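Local coordinates for protein putative TetR family transcriptional regulator (Streptomyces coelicolor A3, PDB 3BQY) that is a TetR family regulator that probably binds operator DNA through a helix-turn-helix domain and represses transcription, at residues 18-23 against 48-53; 80-85 against 194-199; 97-102 against 139-144. All coordinates share one frame; numbering follows the deposited sequence. Where two conformers were deposited one is given.

Contact 1: residues 18-23 against 48-53; sequences SGLDTL and DLLTAM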
loop_
_atom_site.group_PDB
_atom_site.type_symbol
_atom_site.label_atom_id
_atom_site.label_comp_id
_atom_site.label_asym_id
_atom_site.label_seq_id
_atom_site.Cartn_x
_atom_site.Cartn_y
_atom_site.Cartn_z
ATOM N N SER A 18 10.912 1.816 18.959
ATOM C CA SER A 18 11.875 2.405 18.037
ATOM C C SER A 18 11.667 2.064 16.553
ATOM O O SER A 18 12.523 2.389 15.722
ATOM C CB SER A 18 13.302 2.117 18.514
ATOM O OG SER A 18 13.425 0.753 18.834
ATOM N N GLY A 19 10.534 1.440 16.212
ATOM C CA GLY A 19 10.174 1.249 14.813
ATOM C C GLY A 19 10.716 0.002 14.147
ATOM O O GLY A 19 11.604 -0.670 14.676
ATOM N N LEU A 20 10.178 -0.307 12.973
ATOM C CA LEU A 20 10.536 -1.518 12.259
ATOM C C LEU A 20 12.007 -1.599 11.839
ATOM O O LEU A 20 12.601 -2.685 11.867
ATOM C CB LEU A 20 9.634 -1.732 11.034
ATOM C CG LEU A 20 9.866 -2.974 10.182
ATOM C CD1 LEU A 20 9.748 -4.259 11.010
ATOM C CD2 LEU A 20 8.871 -3.002 9.026
ATOM N N ASP A 21 12.570 -0.491 11.392
ATOM C CA ASP A 21 13.947 -0.511 10.904
ATOM C C ASP A 21 14.981 -0.931 11.960
ATOM O O ASP A 21 16.034 -1.463 11.619
ATOM C CB ASP A 21 14.309 0.837 10.282
ATOM C CG ASP A 21 13.523 1.120 9.009
ATOM O OD1 ASP A 21 13.097 0.158 8.335
ATOM O OD2 ASP A 21 13.350 2.309 8.681
ATOM N N THR A 22 14.670 -0.715 13.239
ATOM C CA THR A 22 15.634 -1.019 14.315
ATOM C C THR A 22 15.357 -2.392 14.922
ATOM O O THR A 22 16.123 -2.866 15.757
ATOM C CB THR A 22 15.590 0.009 15.472
ATOM O OG1 THR A 22 14.406 -0.229 16.258
ATOM C CG2 THR A 22 15.563 1.398 14.943
ATOM N N LEU A 23 14.261 -3.018 14.516
ATOM C CA LEU A 23 13.910 -4.332 15.051
ATOM C C LEU A 23 14.805 -5.402 14.437
ATOM O O LEU A 23 14.673 -5.729 13.270
ATOM C CB LEU A 23 12.433 -4.652 14.797
ATOM C CG LEU A 23 11.921 -6.036 15.237
ATOM C CD1 LEU A 23 11.987 -6.175 16.749
ATOM C CD2 LEU A 23 10.513 -6.204 14.787
ATOM N N ASP A 48 9.918 -14.940 9.648
ATOM C CA ASP A 48 8.989 -15.816 10.380
ATOM C C ASP A 48 8.444 -15.101 11.618
ATOM O O ASP A 48 7.247 -15.158 11.913
ATOM C CB ASP A 48 9.670 -17.133 10.785
ATOM C CG ASP A 48 10.138 -17.945 9.570
ATOM O OD1 ASP A 48 9.352 -18.114 8.625
ATOM O OD2 ASP A 48 11.298 -18.404 9.548
ATOM N N LEU A 49 9.313 -14.407 12.329
ATOM C CA LEU A 49 8.860 -13.544 13.421
ATOM C C LEU A 49 7.885 -12.457 12.902
ATOM O O LEU A 49 6.809 -12.271 13.474
ATOM C CB LEU A 49 10.056 -12.905 14.146
ATOM C CG LEU A 49 9.708 -11.811 15.168
ATOM C CD1 LEU A 49 8.981 -12.415 16.395
ATOM C CD2 LEU A 49 10.967 -11.054 15.560
ATOM N N LEU A 50 8.260 -11.746 11.846
ATOM C CA LEU A 50 7.386 -10.705 11.266
ATOM C C LEU A 50 6.034 -11.254 10.852
ATOM O O LEU A 50 4.993 -10.618 11.099
ATOM C CB LEU A 50 8.064 -9.996 10.085
ATOM C CG LEU A 50 9.274 -9.127 10.504
ATOM C CD1 LEU A 50 10.073 -8.758 9.263
ATOM C CD2 LEU A 50 8.861 -7.903 11.273
ATOM N N THR A 51 6.039 -12.441 10.254
ATOM C CA THR A 51 4.809 -13.105 9.833
ATOM C C THR A 51 3.917 -13.379 11.065
ATOM O O THR A 51 2.713 -13.107 11.046
ATOM C CB THR A 51 5.154 -14.371 9.021
ATOM O OG1 THR A 51 5.757 -13.964 7.779
ATOM C CG2 THR A 51 3.922 -15.232 8.750
ATOM N N ALA A 52 4.522 -13.877 12.144
ATOM C CA ALA A 52 3.794 -14.145 13.389
ATOM C C ALA A 52 3.236 -12.861 14.037
ATOM O O ALA A 52 2.103 -12.854 14.545
ATOM C CB ALA A 52 4.681 -14.950 14.386
HETATM N N MSE A 53 4.014 -11.782 13.971
HETATM C CA MSE A 53 3.583 -10.467 14.424
HETATM C C MSE A 53 2.360 -9.971 13.652
HETATM O O MSE A 53 1.371 -9.540 14.263
HETATM C CB MSE A 53 4.735 -9.467 14.320
HETATM C CG MSE A 53 5.841 -9.711 15.386
HETATM SE SE MSE A 53 7.498 -8.794 14.885
HETATM C CE MSE A 53 6.889 -7.001 15.304
#

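Contact 2: residues 80-85 against 194-199; sequences LARALR and FGLRLL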
loop_
_atom_site.group_PDB
_atom_site.type_symbol
_atom_site.label_atom_id
_atom_site.label_comp_id
_atom_site.label_asym_id
_atom_site.label_seq_id
_atom_site.Cartn_x
_atom_site.Cartn_y
_atom_site.Cartn_z
ATOM N N LEU A 80 -15.261 -4.210 8.724
ATOM C CA LEU A 80 -14.084 -5.065 8.501
ATOM C C LEU A 80 -12.866 -4.261 8.047
ATOM O O LEU A 80 -11.758 -4.481 8.550
ATOM C CB LEU A 80 -14.391 -6.138 7.464
ATOM C CG LEU A 80 -15.236 -7.324 7.948
ATOM C CD1 LEU A 80 -15.731 -8.049 6.716
ATOM C CD2 LEU A 80 -14.393 -8.286 8.842
ATOM N N ALA A 81 -13.050 -3.379 7.064
ATOM C CA ALA A 81 -11.953 -2.536 6.572
ATOM C C ALA A 81 -11.464 -1.605 7.667
ATOM O O ALA A 81 -10.261 -1.464 7.882
ATOM C CB ALA A 81 -12.410 -1.705 5.348
ATOM N N ARG A 82 -12.389 -0.971 8.381
ATOM C CA ARG A 82 -11.989 -0.118 9.507
ATOM C C ARG A 82 -11.204 -0.860 10.595
ATOM O O ARG A 82 -10.251 -0.326 11.170
ATOM C CB ARG A 82 -13.224 0.487 10.185
ATOM C CG ARG A 82 -13.868 1.585 9.439
ATOM C CD ARG A 82 -14.994 2.213 10.274
ATOM N NE ARG A 82 -15.849 2.893 9.332
ATOM C CZ ARG A 82 -17.114 2.625 9.113
ATOM N NH1 ARG A 82 -17.751 1.699 9.832
ATOM N NH2 ARG A 82 -17.761 3.355 8.217
ATOM N N ALA A 83 -11.644 -2.072 10.917
ATOM C CA ALA A 83 -10.991 -2.860 11.952
ATOM C C ALA A 83 -9.609 -3.265 11.493
ATOM O O ALA A 83 -8.681 -3.277 12.295
ATOM C CB ALA A 83 -11.811 -4.113 12.303
ATOM N N LEU A 84 -9.451 -3.570 10.205
ATOM C CA LEU A 84 -8.114 -3.871 9.687
ATOM C C LEU A 84 -7.195 -2.642 9.820
ATOM O O LEU A 84 -6.066 -2.743 10.324
ATOM C CB LEU A 84 -8.192 -4.346 8.214
ATOM C CG LEU A 84 -6.800 -4.537 7.530
ATOM C CD1 LEU A 84 -5.926 -5.573 8.259
ATOM C CD2 LEU A 84 -6.933 -4.921 6.035
ATOM N N ARG A 85 -7.664 -1.487 9.361
ATOM C CA ARG A 85 -6.924 -0.245 9.543
ATOM C C ARG A 85 -6.536 -0.007 11.014
ATOM O O ARG A 85 -5.391 0.324 11.316
ATOM C CB ARG A 85 -7.728 0.941 8.999
ATOM C CG ARG A 85 -7.041 2.263 9.221
ATOM C CD ARG A 85 -7.815 3.406 8.577
ATOM N NE ARG A 85 -7.246 4.707 8.920
ATOM C CZ ARG A 85 -7.694 5.495 9.888
ATOM N NH1 ARG A 85 -8.749 5.132 10.595
ATOM N NH2 ARG A 85 -7.095 6.654 10.148
ATOM N N PHE A 194 -13.653 8.333 3.182
ATOM C CA PHE A 194 -14.006 8.781 1.842
ATOM C C PHE A 194 -13.665 7.692 0.825
ATOM O O PHE A 194 -14.470 7.394 -0.065
ATOM C CB PHE A 194 -13.277 10.085 1.500
ATOM C CG PHE A 194 -13.603 10.613 0.143
ATOM C CD1 PHE A 194 -14.751 11.394 -0.062
ATOM C CD2 PHE A 194 -12.795 10.303 -0.947
ATOM C CE1 PHE A 194 -15.052 11.894 -1.340
ATOM C CE2 PHE A 194 -13.089 10.797 -2.214
ATOM C CZ PHE A 194 -14.209 11.593 -2.414
ATOM N N GLY A 195 -12.456 7.139 0.919
ATOM C CA GLY A 195 -12.024 6.097 -0.028
ATOM C C GLY A 195 -12.866 4.843 0.108
ATOM O O GLY A 195 -13.247 4.227 -0.885
ATOM N N LEU A 196 -13.187 4.481 1.344
ATOM C CA LEU A 196 -14.045 3.353 1.619
ATOM C C LEU A 196 -15.448 3.577 1.037
ATOM O O LEU A 196 -16.039 2.668 0.436
ATOM C CB LEU A 196 -14.085 3.153 3.163
ATOM C CG LEU A 196 -14.604 1.892 3.773
ATOM C CD1 LEU A 196 -14.017 0.631 3.049
ATOM C CD2 LEU A 196 -14.389 1.923 5.308
ATOM N N ARG A 197 -15.978 4.788 1.211
ATOM C CA ARG A 197 -17.259 5.172 0.612
ATOM C C ARG A 197 -17.234 5.025 -0.915
ATOM O O ARG A 197 -18.185 4.501 -1.501
ATOM C CB ARG A 197 -17.653 6.617 0.994
ATOM C CG ARG A 197 -18.689 7.271 0.057
ATOM C CD ARG A 197 -19.363 8.520 0.665
ATOM N NE ARG A 197 -18.697 9.804 0.416
ATOM C CZ ARG A 197 -19.312 10.895 -0.052
ATOM N NH1 ARG A 197 -18.639 12.020 -0.223
ATOM N NH2 ARG A 197 -20.612 10.868 -0.352
ATOM N N LEU A 198 -16.165 5.502 -1.556
ATOM C CA LEU A 198 -16.019 5.326 -3.028
ATOM C C LEU A 198 -16.132 3.830 -3.422
ATOM O O LEU A 198 -16.862 3.492 -4.369
ATOM C CB LEU A 198 -14.683 5.853 -3.568
ATOM C CG LEU A 198 -14.433 7.355 -3.439
ATOM C CD1 LEU A 198 -13.110 7.715 -4.114
ATOM C CD2 LEU A 198 -15.604 8.131 -4.091
ATOM N N LEU A 199 -15.366 2.975 -2.740
ATOM C CA LEU A 199 -15.366 1.524 -3.015
ATOM C C LEU A 199 -16.753 0.935 -2.822
ATOM O O LEU A 199 -17.215 0.174 -3.672
ATOM C CB LEU A 199 -14.340 0.760 -2.125
ATOM C CG LEU A 199 -12.855 1.137 -2.398
ATOM C CD1 LEU A 199 -11.848 0.463 -1.384
ATOM C CD2 LEU A 199 -12.478 0.687 -3.832
#

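Contact 3: residues 97-102 against 139-144; sequences VFAGTH and FTVGHT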
loop_
_atom_site.group_PDB
_atom_site.type_symbol
_atom_site.label_atom_id
_atom_site.label_comp_id
_atom_site.label_asym_id
_atom_site.label_seq_id
_atom_site.Cartn_x
_atom_site.Cartn_y
_atom_site.Cartn_z
ATOM N N VAL A 97 4.647 -4.106 8.397
ATOM C CA VAL A 97 4.793 -5.484 8.847
ATOM C C VAL A 97 3.744 -6.381 8.166
ATOM O O VAL A 97 4.067 -7.465 7.677
ATOM C CB VAL A 97 4.699 -5.601 10.393
ATOM C CG1 VAL A 97 4.769 -7.068 10.850
ATOM C CG2 VAL A 97 5.823 -4.755 11.094
ATOM N N PHE A 98 2.490 -5.945 8.173
ATOM C CA PHE A 98 1.408 -6.718 7.548
ATOM C C PHE A 98 1.615 -6.876 6.030
ATOM O O PHE A 98 1.523 -7.994 5.509
ATOM C CB PHE A 98 0.066 -6.038 7.835
ATOM C CG PHE A 98 -1.127 -6.811 7.344
ATOM C CD1 PHE A 98 -1.551 -7.950 8.013
ATOM C CD2 PHE A 98 -1.810 -6.399 6.177
ATOM C CE1 PHE A 98 -2.662 -8.691 7.559
ATOM C CE2 PHE A 98 -2.922 -7.117 5.727
ATOM C CZ PHE A 98 -3.336 -8.269 6.410
ATOM N N ALA A 99 1.922 -5.769 5.356
ATOM C CA ALA A 99 2.105 -5.748 3.897
ATOM C C ALA A 99 3.233 -6.683 3.449
ATOM O O ALA A 99 3.106 -7.370 2.420
ATOM C CB ALA A 99 2.352 -4.325 3.390
ATOM N N GLY A 100 4.305 -6.747 4.236
ATOM C CA GLY A 100 5.446 -7.601 3.903
ATOM C C GLY A 100 5.420 -9.056 4.371
ATOM O O GLY A 100 6.459 -9.722 4.302
ATOM N N THR A 101 4.275 -9.565 4.830
ATOM C CA THR A 101 4.216 -10.900 5.481
ATOM C C THR A 101 4.390 -12.087 4.501
ATOM O O THR A 101 4.002 -11.973 3.336
ATOM C CB THR A 101 2.914 -11.103 6.282
ATOM O OG1 THR A 101 3.010 -12.320 7.042
ATOM C CG2 THR A 101 1.704 -11.229 5.350
ATOM N N HIS A 102 4.940 -13.221 4.968
ATOM C CA HIS A 102 5.268 -14.340 4.056
ATOM C C HIS A 102 4.476 -15.634 4.236
ATOM O O HIS A 102 4.839 -16.689 3.697
ATOM C CB HIS A 102 6.777 -14.620 4.040
ATOM C CG HIS A 102 7.534 -13.696 3.140
ATOM N ND1 HIS A 102 7.926 -12.430 3.530
ATOM C CD2 HIS A 102 7.943 -13.835 1.855
ATOM C CE1 HIS A 102 8.563 -11.840 2.534
ATOM N NE2 HIS A 102 8.586 -12.670 1.505
ATOM N N PHE A 139 -6.553 -1.206 -0.863
ATOM C CA PHE A 139 -6.743 0.220 -0.512
ATOM C C PHE A 139 -6.442 0.457 0.994
ATOM O O PHE A 139 -5.766 1.421 1.368
ATOM C CB PHE A 139 -8.174 0.677 -0.796
ATOM C CG PHE A 139 -8.505 1.974 -0.116
ATOM C CD1 PHE A 139 -7.892 3.172 -0.543
ATOM C CD2 PHE A 139 -9.351 1.997 1.005
ATOM C CE1 PHE A 139 -8.138 4.383 0.119
ATOM C CE2 PHE A 139 -9.620 3.209 1.666
ATOM C CZ PHE A 139 -9.006 4.401 1.236
ATOM N N THR A 140 -6.971 -0.406 1.857
ATOM C CA THR A 140 -6.769 -0.218 3.285
ATOM C C THR A 140 -5.273 -0.249 3.646
ATOM O O THR A 140 -4.805 0.586 4.422
ATOM C CB THR A 140 -7.533 -1.284 4.111
ATOM O OG1 THR A 140 -8.927 -1.188 3.800
ATOM C CG2 THR A 140 -7.325 -1.070 5.625
ATOM N N VAL A 141 -4.550 -1.237 3.122
ATOM C CA VAL A 141 -3.113 -1.344 3.381
ATOM C C VAL A 141 -2.352 -0.132 2.813
ATOM O O VAL A 141 -1.536 0.467 3.506
ATOM C CB VAL A 141 -2.536 -2.678 2.832
ATOM C CG1 VAL A 141 -0.978 -2.670 2.860
ATOM C CG2 VAL A 141 -3.097 -3.880 3.631
ATOM N N GLY A 142 -2.618 0.229 1.551
ATOM C CA GLY A 142 -1.960 1.387 0.926
ATOM C C GLY A 142 -2.221 2.660 1.719
ATOM O O GLY A 142 -1.308 3.444 1.982
ATOM N N HIS A 143 -3.480 2.859 2.113
ATOM C CA HIS A 143 -3.836 4.049 2.899
ATOM C C HIS A 143 -3.090 4.079 4.245
ATOM O O HIS A 143 -2.544 5.121 4.663
ATOM C CB HIS A 143 -5.346 4.082 3.209
ATOM C CG HIS A 143 -5.676 5.031 4.312
ATOM N ND1 HIS A 143 -5.969 6.358 4.087
ATOM C CD2 HIS A 143 -5.666 4.868 5.661
ATOM C CE1 HIS A 143 -6.163 6.967 5.248
ATOM N NE2 HIS A 143 -5.973 6.088 6.219
ATOM N N THR A 144 -3.077 2.941 4.937
ATOM C CA THR A 144 -2.496 2.881 6.286
ATOM C C THR A 144 -0.959 3.005 6.221
ATOM O O THR A 144 -0.336 3.680 7.053
ATOM C CB THR A 144 -2.958 1.595 7.022
ATOM O OG1 THR A 144 -4.399 1.521 6.945
ATOM C CG2 THR A 144 -2.564 1.678 8.530
#

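Contact 1: residues 18-23 against 48-53
L23, L50 and L20 carry this contact, in which the loop leading into the helix-turn-helix unit of a TetR-type DNA-binding domain leans on helix 46-57. Residues 18-23 join helix 4-18 to helix 25-32, just ahead of the predicted DNA-binding motif at 24-43. As in other TetR-type proteins, helix 46-57 probably closes the DNA-binding domain and leads into the larger helical domain. The two backbones stay well apart, with L20 CA and L50 CA 9.8 Å from each other, and leucine branches bridge the interval. L20 sets out across the direction of helix 46-57, but with CG anti to its own N (chi1 -179°) it extends so that L20 CD1 meets L50 CD2 at 3.8 Å, the two chains crossing at a slant. The first bond of the L23 side chain points toward helix 46-57. L23 CD2 lies 4.2 Å from L50 CD2, a looser touch, so that one branch of L50 serves both leucines. Around this patch, L15 of helix 4-18 packs on L20 and on M53, L14 packs on L23, and V97 of helix 94-99 also packs on L20. The meeting is wholly apolar. M53, a selenomethionine, bends at chi3 (74°) and approaches L23 tip to tip, M53 CE 3.7 Å and M53 SE 4.0 Å from L23 CD2.

Contact 2: residues 80-85 against 194-199
A81 and L196 meet where helix 73-89 packs against helix 188-206, the C-terminal helix of the TetR-like regulatory domain. Their CA atoms are 8.0 Å apart, a spacing that a methyl group and a leucine fork fill between them. A81 CB lies against both branches of L196, 3.7 Å from CD1 and 4.1 Å from CD2. With CG anti to the backbone N (chi1 -165°), both methyls of L196 face A81. L196 CD2 also reaches the aliphatic root of R82, 4.2 Å from R82 CG, and the two side chains cross at about a right angle. In the next shell V136 of helix 126-151 packs on A81, while F192, one turn before L196, packs on both A81 and R82. The far end of R82 is anchored by two salt bridges, NE to E193 of helix 188-206, across the contact, and NH1 to E75 of its own helix. Helix 188-206 takes part in the dimer interface, as the C-terminal helices commonly do in this family; here L199 packs on L199 of the second subunit. The chemistry implies a division of labour: apolar packing joins the two helices, and two carboxylates probably neutralise the R82 guanidinium and hold it at the margin of the contact.

Contact 3: residues 97-102 against 139-144
A99 and V141 mark the nearest backbone approach, CA to CA 6.8 Å, where the last turn of helix 94-99 meets the long helix 126-151 of the regulatory domain. V141 divides its two methyls between neighbouring residues: CG1, anti to the backbone N (chi1 169°), rests 3.8 Å from A99 CB, while CG2 goes to F98. There V141 CG2 sits at the ring edge, near the ring plane, 3.8 Å from F98 CD2 and 3.9 Å from F98 CE2, so the aromatic face is not what it touches. F98 itself also packs on L88 of helix 73-89 and on P158 of the second subunit; E146 of that subunit touches A99, and T101 makes backbone hydrogen bonds to it. Past A99 the helix ends at G100, and T101 N is hydrogen-bonded back to F98 O. Along helix 126-151, T144 OG1 donates to T140 O at 2.7 Å, tilted 29° from the carbonyl plane, and T144 N reaches T140 O from the opposite face at 3.0 Å. T140 OG1 is likewise bonded within the helix, to V136 O. The chemistry therefore separates cleanly: the T140 and T144 hydroxyls settle their polarity on their own helix, and between these two segments the contact is carbon on carbon, without a hydrogen bond.

From the N terminus, contact 1 closes first, folding the loop after helix 4-18 onto helix 46-57 and enclosing the two helices of the predicted DNA-binding motif. Helix 73-89 then opens contact 2, which closes only at the C-terminal helix 188-206. Contact 3 is nested within that long loop, joining helix 94-99 to helix 126-151. Contacts 1 and 2 lie on opposite sides of the chain centre, about 25 Å between centres; the centre of contact 3 is about 14 Å from each of theirs. Contact 3 touches both: T51 OG1 is probably hydrogen-bonded to H102 N, and F139 packs on G195. Contact 3 is thus one place where the DNA-binding part meets the helices bordering the second subunit.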